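Local coordinates for carbohydrate deacetylase Agd3 (Neosartorya fumigata, PDB 6NWZ), which deacetylates a fungal exopolysaccharide, probably removing N-acetyl groups from galactosaminogalactan, and is required for biofilm formation, at residues I386-T391 with G429-A434; I254-L259 with G303-G308; A401-E406 with Q445-N450; I452-G457 with Q487-W492. One frame throughout, in Å; residues are numbered along the deposited sequence.

Four contacts within the deacetylase domain illustrate how a metal site is assembled from residues at or just beyond the ends of strands of one sheet. Interactions 1 and 2, with centres about 8 Å apart, share a zinc ion: His388 and Asp256 bind it together with His392, an Asp-His-His set as in the metal-dependent polysaccharide deacetylases. Asp255 of interaction 2 binds a second zinc with His546. Interaction 4, about 18 Å from interaction 2 between centres, reaches that region through a long arginine, Arg491 NH1 lying 3.1 Å from Asp255 OD2 in a salt bridge. Interaction 3 packs two helices about 11 Å from interaction 1, centre to centre, and touches it where Trp447 meets Pro432 and Glu406 meets Thr391.

Interaction 1: residues I386-T391 with G429-A434; sequences ISHTFT and GIIPPA. With ZN (zinc ion), chain L.
His388 leans toward Ile431, at the start of the loop that leads to Pro433, and the path of its side chain explains most of the contact with Ile431. Its CG stands anti to the backbone N (chi1 -163°), which carries the imidazole across to the facing chain. CB and then CG approach the carbonyl oxygen of Ile431, CG coming within 3.5 Å. At the next atom the approach becomes a probable bond: ND1 appears to donate to Ile431 O, which lies at the ring edge near its plane. The bond is bent, 128° at the hydrogen, and its modelled length is too short to be taken literally. ND1 also rests against Ile431 CB at 3.3 Å, while CE1 comes 3.5 Å from Pro432 O, obliquely to the ring. At the tip, NE2 binds zinc at 2.2 Å; Asp256 and His392 complete the protein ligands of that ion.

On the strand side, Ile431 N donates to Ser387 O at 3.0 Å in a nearly straight bond (166°). Ile386 and Ile431 cross at about a right angle, with Ile386 CG2 3.6 Å from Ile431 CD1. Thr389 closes the other end, laying its CG2 against Pro433 CD at 3.5 Å. The Ser387 hydroxyl turns back to accept from Thr389 N, an ST turn, and is also hydrogen-bonded to Asn410 on helix 400-417.

A backbone carbonyl thus probably acts as a second-shell group: if ND1 donates to Ile431 O, as the arrangement suggests, NE2 is left for the metal and the ring is probably held at both ends.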
loop_
_atom_site.group_PDB
_atom_site.type_symbol
_atom_site.label_atom_id
_atom_site.label_comp_id
_atom_site.label_asym_id
_atom_site.label_seq_id
_atom_site.Cartn_x
_atom_site.Cartn_y
_atom_site.Cartn_z
ATOM N N ILE A 386 15.432 1.393 13.504
ATOM C CA ILE A 386 14.542 0.584 14.328
ATOM C C ILE A 386 15.315 -0.653 14.764
ATOM O O ILE A 386 16.296 -1.048 14.128
ATOM C CB ILE A 386 13.247 0.214 13.562
ATOM C CG1 ILE A 386 12.190 -0.347 14.518
ATOM C CG2 ILE A 386 13.565 -0.743 12.422
ATOM C CD1 ILE A 386 10.985 -0.916 13.816
ATOM N N SER A 387 14.885 -1.262 15.869
ATOM C CA SER A 387 15.566 -2.430 16.414
ATOM C C SER A 387 15.168 -3.701 15.674
ATOM O O SER A 387 13.998 -3.906 15.341
ATOM C CB SER A 387 15.257 -2.595 17.903
ATOM O OG SER A 387 15.820 -3.799 18.406
ATOM N N HIS A 388 16.153 -4.567 15.442
ATOM C CA HIS A 388 15.952 -5.876 14.829
ATOM C C HIS A 388 16.426 -6.988 15.766
ATOM O O HIS A 388 16.864 -8.051 15.314
ATOM C CB HIS A 388 16.670 -5.943 13.480
ATOM C CG HIS A 388 16.219 -7.067 12.599
ATOM N ND1 HIS A 388 14.889 -7.356 12.377
ATOM C CD2 HIS A 388 16.926 -7.961 11.868
ATOM C CE1 HIS A 388 14.797 -8.387 11.554
ATOM N NE2 HIS A 388 16.020 -8.772 11.231
ATOM N N THR A 389 16.329 -6.737 17.080
ATOM C CA THR A 389 16.856 -7.558 18.176
ATOM C C THR A 389 18.380 -7.559 18.218
ATOM O O THR A 389 19.044 -7.206 17.236
ATOM C CB THR A 389 16.342 -9.001 18.122
ATOM O OG1 THR A 389 16.915 -9.686 17.001
ATOM C CG2 THR A 389 14.829 -9.018 18.025
ATOM N N PHE A 390 18.944 -7.955 19.360
ATOM C CA PHE A 390 20.381 -7.805 19.565
ATOM C C PHE A 390 21.162 -8.848 18.772
ATOM O O PHE A 390 22.003 -8.505 17.935
ATOM C CB PHE A 390 20.705 -7.885 21.060
ATOM C CG PHE A 390 22.124 -7.510 21.399
ATOM C CD1 PHE A 390 22.597 -6.232 21.157
ATOM C CD2 PHE A 390 22.979 -8.435 21.974
ATOM C CE1 PHE A 390 23.903 -5.888 21.473
ATOM C CE2 PHE A 390 24.284 -8.097 22.293
ATOM C CZ PHE A 390 24.745 -6.824 22.042
ATOM N N THR A 391 20.882 -10.130 19.003
ATOM C CA THR A 391 21.660 -11.211 18.412
ATOM C C THR A 391 20.971 -11.873 17.228
ATOM O O THR A 391 21.538 -12.804 16.645
ATOM C CB THR A 391 21.977 -12.275 19.470
ATOM O OG1 THR A 391 20.829 -13.108 19.676
ATOM C CG2 THR A 391 22.334 -11.612 20.780
ATOM N N GLY A 429 8.464 -0.102 18.464
ATOM C CA GLY A 429 8.302 -1.180 17.508
ATOM C C GLY A 429 9.631 -1.799 17.139
ATOM O O GLY A 429 10.695 -1.186 17.283
ATOM N N ILE A 430 9.557 -3.040 16.662
ATOM C CA ILE A 430 10.725 -3.778 16.209
ATOM C C ILE A 430 10.400 -4.452 14.886
ATOM O O ILE A 430 9.239 -4.598 14.500
ATOM C CB ILE A 430 11.193 -4.842 17.225
ATOM C CG1 ILE A 430 10.192 -6.001 17.277
ATOM C CG2 ILE A 430 11.384 -4.232 18.599
ATOM C CD1 ILE A 430 10.655 -7.170 18.119
ATOM N N ILE A 431 11.455 -4.864 14.193
ATOM C CA ILE A 431 11.339 -5.814 13.092
ATOM C C ILE A 431 11.724 -7.176 13.656
ATOM O O ILE A 431 12.919 -7.448 13.838
ATOM C CB ILE A 431 12.234 -5.424 11.905
ATOM C CG1 ILE A 431 11.950 -3.981 11.466
ATOM C CG2 ILE A 431 12.051 -6.413 10.760
ATOM C CD1 ILE A 431 12.750 -3.530 10.256
ATOM N N PRO A 432 10.767 -8.045 13.971
ATOM C CA PRO A 432 11.100 -9.316 14.631
ATOM C C PRO A 432 12.049 -10.140 13.780
ATOM O O PRO A 432 11.940 -10.155 12.544
ATOM C CB PRO A 432 9.734 -10.005 14.794
ATOM C CG PRO A 432 8.809 -9.279 13.866
ATOM C CD PRO A 432 9.315 -7.877 13.787
ATOM N N PRO A 433 12.999 -10.839 14.402
ATOM C CA PRO A 433 14.086 -11.472 13.635
ATOM C C PRO A 433 13.554 -12.619 12.789
ATOM O O PRO A 433 13.043 -13.610 13.317
ATOM C CB PRO A 433 15.047 -11.961 14.724
ATOM C CG PRO A 433 14.163 -12.189 15.924
ATOM C CD PRO A 433 13.055 -11.170 15.838
ATOM N N ALA A 434 13.668 -12.475 11.467
ATOM C CA ALA A 434 13.107 -13.435 10.514
ATOM C C ALA A 434 11.609 -13.627 10.727
ATOM O O ALA A 434 11.063 -14.692 10.424
ATOM C CB ALA A 434 13.829 -14.785 10.584
HETATM ZN ZN ZN L . 16.756 -10.476 9.996
#

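Interaction 2: residues I254-L259 with G303-G308; sequences IDDMFL and GHNGNG. With ZN (zinc ion), chain L; ZN (zinc ion), chain M.
With chi1 near -70° in Phe258 and -59° in His304, both rings swing opposite their own carbonyl carbons and meet rim to rim, centroids 5.6 Å apart and planes at 51°. His304 ND1 lies in the plane of the phenyl ring at its edge, 3.3 Å from Phe258 CE2, while NE2 is hydrogen-bonded to His385. Met257 runs alongside the imidazole, pointing the same way, before its chain bends aside. Leu259 crosses Asn305 at about a right angle, CG and CD1 against its amide.

The backbones of the two parallel strands are joined by three bonds: Gly303 N to Ile254 O (2.8 Å), Met257 N to Gly303 O (3.1 Å) and Asn305 N to Met257 O (3.0 Å). A type II turn from Asp256 to Leu259 then ends the strand.

Two consecutive aspartates at this strand end point away from the 303-308 segment and serve different metals. Asp256 OD1 binds one zinc at 2.0 Å, shared with His388 and His392; Asp255 OD2 binds another at 2.4 Å, shared with His546. The pairing to strand 300-304 probably helps to fix the backbone from which the two carboxylates reach two zinc ions.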
loop_
_atom_site.group_PDB
_atom_site.type_symbol
_atom_site.label_atom_id
_atom_site.label_comp_id
_atom_site.label_asym_id
_atom_site.label_seq_id
_atom_site.Cartn_x
_atom_site.Cartn_y
_atom_site.Cartn_z
ATOM N N ILE A 254 15.482 -2.207 5.755
ATOM C CA ILE A 254 16.702 -2.975 5.517
ATOM C C ILE A 254 17.011 -3.744 6.795
ATOM O O ILE A 254 17.495 -3.167 7.777
ATOM C CB ILE A 254 17.879 -2.080 5.116
ATOM C CG1 ILE A 254 17.483 -1.144 3.974
ATOM C CG2 ILE A 254 19.075 -2.937 4.728
ATOM C CD1 ILE A 254 17.019 -1.856 2.733
ATOM N N ASP A 255 16.753 -5.049 6.782
ATOM C CA ASP A 255 17.005 -5.887 7.944
ATOM C C ASP A 255 18.476 -6.295 8.008
ATOM O O ASP A 255 19.222 -6.184 7.031
ATOM C CB ASP A 255 16.129 -7.142 7.909
ATOM C CG ASP A 255 14.638 -6.836 7.975
ATOM O OD1 ASP A 255 14.255 -5.654 8.118
ATOM O OD2 ASP A 255 13.844 -7.795 7.883
ATOM N N ASP A 256 18.886 -6.757 9.192
ATOM C CA ASP A 256 20.161 -7.441 9.398
ATOM C C ASP A 256 21.362 -6.503 9.323
ATOM O O ASP A 256 22.476 -6.948 9.036
ATOM C CB ASP A 256 20.346 -8.592 8.403
ATOM C CG ASP A 256 19.283 -9.660 8.540
ATOM O OD1 ASP A 256 18.358 -9.491 9.361
ATOM O OD2 ASP A 256 19.381 -10.679 7.824
ATOM N N MET A 257 21.171 -5.212 9.587
ATOM C CA MET A 257 22.303 -4.292 9.579
ATOM C C MET A 257 23.270 -4.624 10.711
ATOM O O MET A 257 22.860 -4.880 11.848
ATOM C CB MET A 257 21.837 -2.845 9.699
ATOM C CG MET A 257 22.965 -1.817 9.605
ATOM S SD MET A 257 23.880 -1.831 8.039
ATOM C CE MET A 257 22.561 -1.507 6.874
ATOM N N PHE A 258 24.562 -4.613 10.378
ATOM C CA PHE A 258 25.726 -4.977 11.179
ATOM C C PHE A 258 25.952 -6.487 11.203
ATOM O O PHE A 258 26.970 -6.927 11.733
ATOM C CB PHE A 258 25.673 -4.453 12.629
ATOM C CG PHE A 258 25.836 -2.963 12.742
ATOM C CD1 PHE A 258 27.094 -2.399 12.883
ATOM C CD2 PHE A 258 24.732 -2.127 12.708
ATOM C CE1 PHE A 258 27.246 -1.030 12.986
ATOM C CE2 PHE A 258 24.880 -0.759 12.811
ATOM C CZ PHE A 258 26.134 -0.208 12.950
ATOM N N LEU A 259 25.054 -7.292 10.645
ATOM C CA LEU A 259 25.243 -8.733 10.594
ATOM C C LEU A 259 25.968 -9.140 9.317
ATOM O O LEU A 259 26.060 -8.381 8.349
ATOM C CB LEU A 259 23.899 -9.465 10.668
ATOM C CG LEU A 259 23.080 -9.391 11.956
ATOM C CD1 LEU A 259 21.827 -10.250 11.847
ATOM C CD2 LEU A 259 23.920 -9.808 13.149
ATOM N N GLY A 303 17.036 -1.671 10.104
ATOM C CA GLY A 303 16.877 -2.451 11.310
ATOM C C GLY A 303 18.208 -3.038 11.734
ATOM O O GLY A 303 18.833 -3.789 10.980
ATOM N N HIS A 304 18.641 -2.687 12.946
ATOM C CA HIS A 304 19.986 -2.980 13.421
ATOM C C HIS A 304 20.010 -4.208 14.324
ATOM O O HIS A 304 19.064 -4.484 15.060
ATOM C CB HIS A 304 20.560 -1.791 14.195
ATOM C CG HIS A 304 20.634 -0.525 13.401
ATOM N ND1 HIS A 304 21.608 -0.300 12.454
ATOM C CD2 HIS A 304 19.861 0.588 13.420
ATOM C CE1 HIS A 304 21.432 0.895 11.921
ATOM N NE2 HIS A 304 20.379 1.455 12.489
ATOM N N ASN A 305 21.129 -4.933 14.275
ATOM C CA ASN A 305 21.436 -5.997 15.227
ATOM C C ASN A 305 22.723 -5.606 15.944
ATOM O O ASN A 305 23.814 -5.738 15.383
ATOM C CB ASN A 305 21.581 -7.339 14.526
ATOM C CG ASN A 305 20.319 -7.759 13.821
ATOM O OD1 ASN A 305 20.143 -7.500 12.632
ATOM N ND2 ASN A 305 19.427 -8.415 14.550
ATOM N N GLY A 306 22.593 -5.136 17.187
ATOM C CA GLY A 306 23.747 -4.629 17.909
ATOM C C GLY A 306 24.859 -5.645 18.088
ATOM O O GLY A 306 26.038 -5.281 18.092
ATOM N N ASN A 307 24.508 -6.925 18.242
ATOM C CA ASN A 307 25.534 -7.939 18.471
ATOM C C ASN A 307 26.471 -8.064 17.276
ATOM O O ASN A 307 27.647 -8.409 17.444
ATOM C CB ASN A 307 24.883 -9.286 18.792
ATOM C CG ASN A 307 25.886 -10.325 19.267
ATOM O OD1 ASN A 307 26.484 -10.187 20.336
ATOM N ND2 ASN A 307 26.060 -11.384 18.482
ATOM N N GLY A 308 25.978 -7.779 16.068
ATOM C CA GLY A 308 26.853 -7.757 14.910
ATOM C C GLY A 308 27.917 -6.681 14.999
ATOM O O GLY A 308 28.991 -6.807 14.401
HETATM ZN ZN ZN L . 16.756 -10.476 9.996
HETATM ZN ZN ZN M . 14.191 -10.194 7.571
#

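Interaction 3: residues A401-E406 with Q445-N450; sequences ADVFKE and QAWWDN
Ala446 O is gripped twice by Asn450, through a weak backbone N-H bond and, more firmly, by the side-chain ND2 at 2.9 Å, and that same ND2 reaches across the contact to lie over one face of the Phe404 ring. It stands 3.8 Å above the plane of the phenyl ring, offset toward the rim, with amide and ring planes at 53°. Asn450 OD1 is hydrogen-bonded to Gln411 on the facing helix, so both ends of the amide are held and its rotation is fixed.

Phe404 gets there because CG is anti to its backbone N (chi1 -171°), which sends the ring toward the end of helix 441-449. Its CE2 comes 4.1 Å from Asp449 CB, which sits at the ring edge near its plane. The carboxylate of Asp449 is itself bound by Gln445 NE2 one turn earlier, at 2.7 Å to OD1.

Deeper in, Val403 supplies the apolar part. A single branch, CG1, touches Ala446 CB at 3.7 Å and the edge of the Trp447 indole, with Trp447 CD1 3.5 Å away. The indole NE1 is hydrogen-bonded to Gln395, which places the five-membered ring beside that methyl. Because Ala446 is small, Phe404 CA and Ala446 CA can come within 4.8 Å.

The axes of these helical segments approach to 8.4 Å. Two helices of the deacetylase domain thus pack at -39° over Ala446, each following a strand in the chain, 384-387 and 429-430, whose ends meet in the contact that carries the zinc ligand His388.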
loop_
_atom_site.group_PDB
_atom_site.type_symbol
_atom_site.label_atom_id
_atom_site.label_comp_id
_atom_site.label_asym_id
_atom_site.label_seq_id
_atom_site.Cartn_x
_atom_site.Cartn_y
_atom_site.Cartn_z
ATOM N N ALA A 401 13.312 -15.268 29.032
ATOM C CA ALA A 401 14.606 -14.714 29.423
ATOM C C ALA A 401 15.466 -14.391 28.207
ATOM O O ALA A 401 16.156 -13.364 28.184
ATOM C CB ALA A 401 15.337 -15.686 30.347
ATOM N N ASP A 402 15.449 -15.257 27.191
ATOM C CA ASP A 402 16.221 -14.988 25.982
ATOM C C ASP A 402 15.683 -13.760 25.261
ATOM O O ASP A 402 16.441 -12.843 24.918
ATOM C CB ASP A 402 16.202 -16.206 25.052
ATOM C CG ASP A 402 17.190 -17.288 25.468
ATOM O OD1 ASP A 402 17.950 -17.080 26.440
ATOM O OD2 ASP A 402 17.205 -18.353 24.813
ATOM N N VAL A 403 14.369 -13.718 25.034
ATOM C CA VAL A 403 13.800 -12.626 24.254
ATOM C C VAL A 403 13.889 -11.311 25.014
ATOM O O VAL A 403 14.082 -10.251 24.405
ATOM C CB VAL A 403 12.352 -12.961 23.853
ATOM C CG1 VAL A 403 11.796 -11.875 22.954
ATOM C CG2 VAL A 403 12.303 -14.310 23.153
ATOM N N PHE A 404 13.764 -11.350 26.344
ATOM C CA PHE A 404 13.889 -10.127 27.134
ATOM C C PHE A 404 15.250 -9.479 26.924
ATOM O O PHE A 404 15.351 -8.253 26.797
ATOM C CB PHE A 404 13.667 -10.426 28.617
ATOM C CG PHE A 404 13.558 -9.191 29.475
ATOM C CD1 PHE A 404 14.693 -8.518 29.904
ATOM C CD2 PHE A 404 12.319 -8.706 29.854
ATOM C CE1 PHE A 404 14.592 -7.385 30.688
ATOM C CE2 PHE A 404 12.214 -7.575 30.639
ATOM C CZ PHE A 404 13.351 -6.914 31.056
ATOM N N LYS A 405 16.310 -10.287 26.892
ATOM C CA LYS A 405 17.635 -9.757 26.610
ATOM C C LYS A 405 17.799 -9.391 25.138
ATOM O O LYS A 405 18.533 -8.450 24.818
ATOM C CB LYS A 405 18.703 -10.762 27.047
ATOM C CG LYS A 405 18.725 -10.992 28.554
ATOM C CD LYS A 405 19.946 -11.776 29.002
ATOM C CE LYS A 405 19.798 -13.262 28.714
ATOM N NZ LYS A 405 18.721 -13.907 29.518
ATOM N N GLU A 406 17.115 -10.103 24.236
ATOM C CA GLU A 406 17.170 -9.749 22.820
ATOM C C GLU A 406 16.702 -8.318 22.587
ATOM O O GLU A 406 17.247 -7.610 21.732
ATOM C CB GLU A 406 16.325 -10.724 22.000
ATOM C CG GLU A 406 16.944 -12.096 21.818
ATOM C CD GLU A 406 18.157 -12.068 20.914
ATOM O OE1 GLU A 406 19.170 -12.715 21.260
ATOM O OE2 GLU A 406 18.096 -11.397 19.861
ATOM N N GLN A 445 5.377 -11.127 25.320
ATOM C CA GLN A 445 5.388 -10.473 26.624
ATOM C C GLN A 445 6.744 -9.835 26.904
ATOM O O GLN A 445 6.815 -8.749 27.494
ATOM C CB GLN A 445 5.027 -11.477 27.718
ATOM C CG GLN A 445 4.862 -10.867 29.104
ATOM C CD GLN A 445 3.594 -10.043 29.237
ATOM O OE1 GLN A 445 2.488 -10.546 29.039
ATOM N NE2 GLN A 445 3.752 -8.768 29.571
ATOM N N ALA A 446 7.830 -10.492 26.491
ATOM C CA ALA A 446 9.153 -9.895 26.642
ATOM C C ALA A 446 9.264 -8.602 25.845
ATOM O O ALA A 446 9.862 -7.627 26.315
ATOM C CB ALA A 446 10.233 -10.889 26.213
ATOM N N TRP A 447 8.695 -8.575 24.634
ATOM C CA TRP A 447 8.605 -7.319 23.893
ATOM C C TRP A 447 7.826 -6.285 24.688
ATOM O O TRP A 447 8.273 -5.146 24.860
ATOM C CB TRP A 447 7.925 -7.526 22.535
ATOM C CG TRP A 447 8.519 -8.552 21.622
ATOM C CD1 TRP A 447 9.583 -9.368 21.870
ATOM C CD2 TRP A 447 8.067 -8.874 20.298
ATOM N NE1 TRP A 447 9.820 -10.179 20.788
ATOM C CE2 TRP A 447 8.904 -9.894 19.809
ATOM C CE3 TRP A 447 7.037 -8.396 19.482
ATOM C CZ2 TRP A 447 8.742 -10.446 18.540
ATOM C CZ3 TRP A 447 6.877 -8.944 18.225
ATOM C CH2 TRP A 447 7.724 -9.958 17.766
ATOM N N TRP A 448 6.646 -6.671 25.180
ATOM C CA TRP A 448 5.766 -5.717 25.841
ATOM C C TRP A 448 6.355 -5.217 27.151
ATOM O O TRP A 448 6.106 -4.071 27.541
ATOM C CB TRP A 448 4.398 -6.355 26.084
ATOM C CG TRP A 448 3.366 -5.387 26.574
ATOM C CD1 TRP A 448 3.230 -4.899 27.843
ATOM C CD2 TRP A 448 2.321 -4.791 25.803
ATOM N NE1 TRP A 448 2.168 -4.032 27.906
ATOM C CE2 TRP A 448 1.591 -3.950 26.666
ATOM C CE3 TRP A 448 1.930 -4.885 24.463
ATOM C CZ2 TRP A 448 0.493 -3.209 26.235
ATOM C CZ3 TRP A 448 0.841 -4.151 24.036
ATOM C CH2 TRP A 448 0.134 -3.324 24.920
ATOM N N ASP A 449 7.118 -6.058 27.852
ATOM C CA ASP A 449 7.720 -5.619 29.104
ATOM C C ASP A 449 8.792 -4.561 28.873
ATOM O O ASP A 449 9.101 -3.794 29.790
ATOM C CB ASP A 449 8.274 -6.824 29.862
ATOM C CG ASP A 449 7.173 -7.744 30.375
ATOM O OD1 ASP A 449 5.982 -7.389 30.232
ATOM O OD2 ASP A 449 7.498 -8.819 30.923
ATOM N N ASN A 450 9.356 -4.501 27.672
ATOM C CA ASN A 450 10.085 -3.328 27.223
ATOM C C ASN A 450 9.125 -2.447 26.422
ATOM O O ASN A 450 7.945 -2.762 26.265
ATOM C CB ASN A 450 11.319 -3.744 26.425
ATOM C CG ASN A 450 12.253 -4.640 27.227
ATOM O OD1 ASN A 450 13.139 -4.160 27.937
ATOM N ND2 ASN A 450 12.053 -5.950 27.123
#

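Interaction 4: residues I452-G457 with Q487-W492; sequences IRNCVG and QVNPRW
Parallel beta pairing joins 454-456 to 487-489 in the sheet of the deacetylase domain, with Cys455 N donating to Gln487 O at 2.9 Å and Gly457 N to Asn489 O, also at 2.9 Å. Between them, Cys455 O accepts two bonds from one residue. Asn489 N reaches it at 3.2 Å from above the carbonyl plane, while the side-chain ND2, at 2.8 Å, arrives in that plane. The torsion of Asn489 (chi1 -54°) sets CG beside its own backbone N and so lets the amide reach the same oxygen.

Farther along, Val456 wedges both methyls against Arg491: CG2 packs on Arg491 CB at 3.4 Å, and CG1 sits over the centre of the guanidinium face, 3.9 Å above its plane. Arg491 NE donates to a water at 2.7 Å, which in turn donates to Gly457 O. NH2 is hydrogen-bonded to Gln253 and salt-bridged to Asp255 OD1, so this second-shell arginine is held on the zinc side.

Helix 594-607 packs on the side bearing Asn454 and Asn489, through Ser598, Met597 and Phe601. Trp447 of helix 441-449 lies against Cys455 on the other face, and strands 474-475 and 542-546 continue the sheet beyond 487-492.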
loop_
_atom_site.group_PDB
_atom_site.type_symbol
_atom_site.label_atom_id
_atom_site.label_comp_id
_atom_site.label_asym_id
_atom_site.label_seq_id
_atom_site.Cartn_x
_atom_site.Cartn_y
_atom_site.Cartn_z
ATOM N N ILE A 452 7.962 -2.059 23.681
ATOM C CA ILE A 452 7.508 -2.516 22.368
ATOM C C ILE A 452 6.008 -2.770 22.400
ATOM O O ILE A 452 5.505 -3.501 23.262
ATOM C CB ILE A 452 8.272 -3.777 21.925
ATOM C CG1 ILE A 452 9.775 -3.515 21.924
ATOM C CG2 ILE A 452 7.823 -4.222 20.540
ATOM C CD1 ILE A 452 10.158 -2.216 21.264
ATOM N N ARG A 453 5.294 -2.168 21.447
ATOM C CA ARG A 453 3.853 -2.306 21.315
ATOM C C ARG A 453 3.412 -2.771 19.936
ATOM O O ARG A 453 2.300 -3.294 19.805
ATOM C CB ARG A 453 3.157 -0.969 21.622
ATOM C CG ARG A 453 3.470 -0.402 22.994
ATOM C CD ARG A 453 2.722 -1.151 24.072
ATOM N NE ARG A 453 3.036 -0.651 25.403
ATOM C CZ ARG A 453 3.906 -1.228 26.222
ATOM N NH1 ARG A 453 4.542 -2.328 25.841
ATOM N NH2 ARG A 453 4.142 -0.712 27.422
ATOM N N ASN A 454 4.246 -2.609 18.915
ATOM C CA ASN A 454 3.899 -2.977 17.554
ATOM C C ASN A 454 5.117 -3.585 16.879
ATOM O O ASN A 454 6.246 -3.492 17.369
ATOM C CB ASN A 454 3.419 -1.764 16.759
ATOM C CG ASN A 454 4.489 -0.704 16.643
ATOM O OD1 ASN A 454 5.393 -0.814 15.816
ATOM N ND2 ASN A 454 4.413 0.315 17.491
ATOM N N CYS A 455 4.882 -4.197 15.726
ATOM C CA CYS A 455 5.965 -4.806 14.974
ATOM C C CYS A 455 5.541 -4.904 13.514
ATOM O O CYS A 455 4.607 -4.222 13.076
ATOM C CB CYS A 455 6.333 -6.176 15.566
ATOM S SG CYS A 455 5.153 -7.497 15.200
ATOM N N VAL A 456 6.219 -5.766 12.769
ATOM C CA VAL A 456 5.960 -5.950 11.353
ATOM C C VAL A 456 5.858 -7.447 11.092
ATOM O O VAL A 456 6.495 -8.259 11.771
ATOM C CB VAL A 456 7.060 -5.280 10.497
ATOM C CG1 VAL A 456 8.356 -6.076 10.531
ATOM C CG2 VAL A 456 6.584 -5.080 9.096
ATOM N N GLY A 457 5.023 -7.818 10.125
ATOM C CA GLY A 457 4.752 -9.222 9.873
ATOM C C GLY A 457 5.319 -9.742 8.568
ATOM O O GLY A 457 6.436 -9.387 8.177
ATOM N N GLN A 487 0.381 -5.265 17.986
ATOM C CA GLN A 487 -0.086 -4.850 16.668
ATOM C C GLN A 487 0.913 -5.304 15.608
ATOM O O GLN A 487 2.078 -4.891 15.627
ATOM C CB GLN A 487 -0.283 -3.335 16.617
ATOM C CG GLN A 487 -0.865 -2.826 15.305
ATOM C CD GLN A 487 -0.970 -1.311 15.252
ATOM O OE1 GLN A 487 -1.097 -0.647 16.280
ATOM N NE2 GLN A 487 -0.911 -0.758 14.045
ATOM N N VAL A 488 0.456 -6.146 14.688
ATOM C CA VAL A 488 1.281 -6.663 13.604
ATOM C C VAL A 488 0.907 -5.910 12.334
ATOM O O VAL A 488 -0.174 -6.115 11.772
ATOM C CB VAL A 488 1.106 -8.176 13.428
ATOM C CG1 VAL A 488 1.962 -8.675 12.270
ATOM C CG2 VAL A 488 1.468 -8.900 14.711
ATOM N N ASN A 489 1.802 -5.035 11.880
ATOM C CA ASN A 489 1.553 -4.296 10.650
ATOM C C ASN A 489 2.045 -5.095 9.448
ATOM O O ASN A 489 3.095 -5.742 9.519
ATOM C CB ASN A 489 2.250 -2.939 10.682
ATOM C CG ASN A 489 1.891 -2.125 11.910
ATOM O OD1 ASN A 489 0.811 -1.540 11.990
ATOM N ND2 ASN A 489 2.803 -2.081 12.876
ATOM N N PRO A 490 1.309 -5.062 8.342
ATOM C CA PRO A 490 1.693 -5.858 7.171
ATOM C C PRO A 490 2.965 -5.344 6.511
ATOM O O PRO A 490 3.350 -4.180 6.647
ATOM C CB PRO A 490 0.488 -5.715 6.235
ATOM C CG PRO A 490 -0.167 -4.435 6.657
ATOM C CD PRO A 490 0.039 -4.343 8.138
ATOM N N ARG A 491 3.621 -6.252 5.783
ATOM C CA ARG A 491 4.829 -5.939 5.029
ATOM C C ARG A 491 4.939 -6.885 3.842
ATOM O O ARG A 491 4.716 -8.091 3.974
ATOM C CB ARG A 491 6.098 -6.048 5.886
ATOM C CG ARG A 491 7.364 -5.526 5.196
ATOM C CD ARG A 491 8.534 -5.336 6.171
ATOM N NE ARG A 491 9.162 -6.601 6.544
ATOM C CZ ARG A 491 10.335 -6.706 7.167
ATOM N NH1 ARG A 491 10.823 -7.904 7.460
ATOM N NH2 ARG A 491 11.026 -5.619 7.493
ATOM N N TRP A 492 5.305 -6.328 2.695
ATOM C CA TRP A 492 5.467 -7.087 1.468
ATOM C C TRP A 492 6.870 -7.677 1.362
ATOM O O TRP A 492 7.857 -7.081 1.801
ATOM C CB TRP A 492 5.197 -6.201 0.251
ATOM C CG TRP A 492 3.795 -5.671 0.172
ATOM C CD1 TRP A 492 3.406 -4.362 0.240
ATOM C CD2 TRP A 492 2.596 -6.437 0.009
ATOM N NE1 TRP A 492 2.039 -4.269 0.126
ATOM C CE2 TRP A 492 1.519 -5.528 -0.018
ATOM C CE3 TRP A 492 2.329 -7.804 -0.120
ATOM C CZ2 TRP A 492 0.197 -5.941 -0.165
ATOM C CZ3 TRP A 492 1.015 -8.211 -0.267
ATOM C CH2 TRP A 492 -0.033 -7.283 -0.287
HETATM O O HOH W 1 8.446 -9.166 6.153
#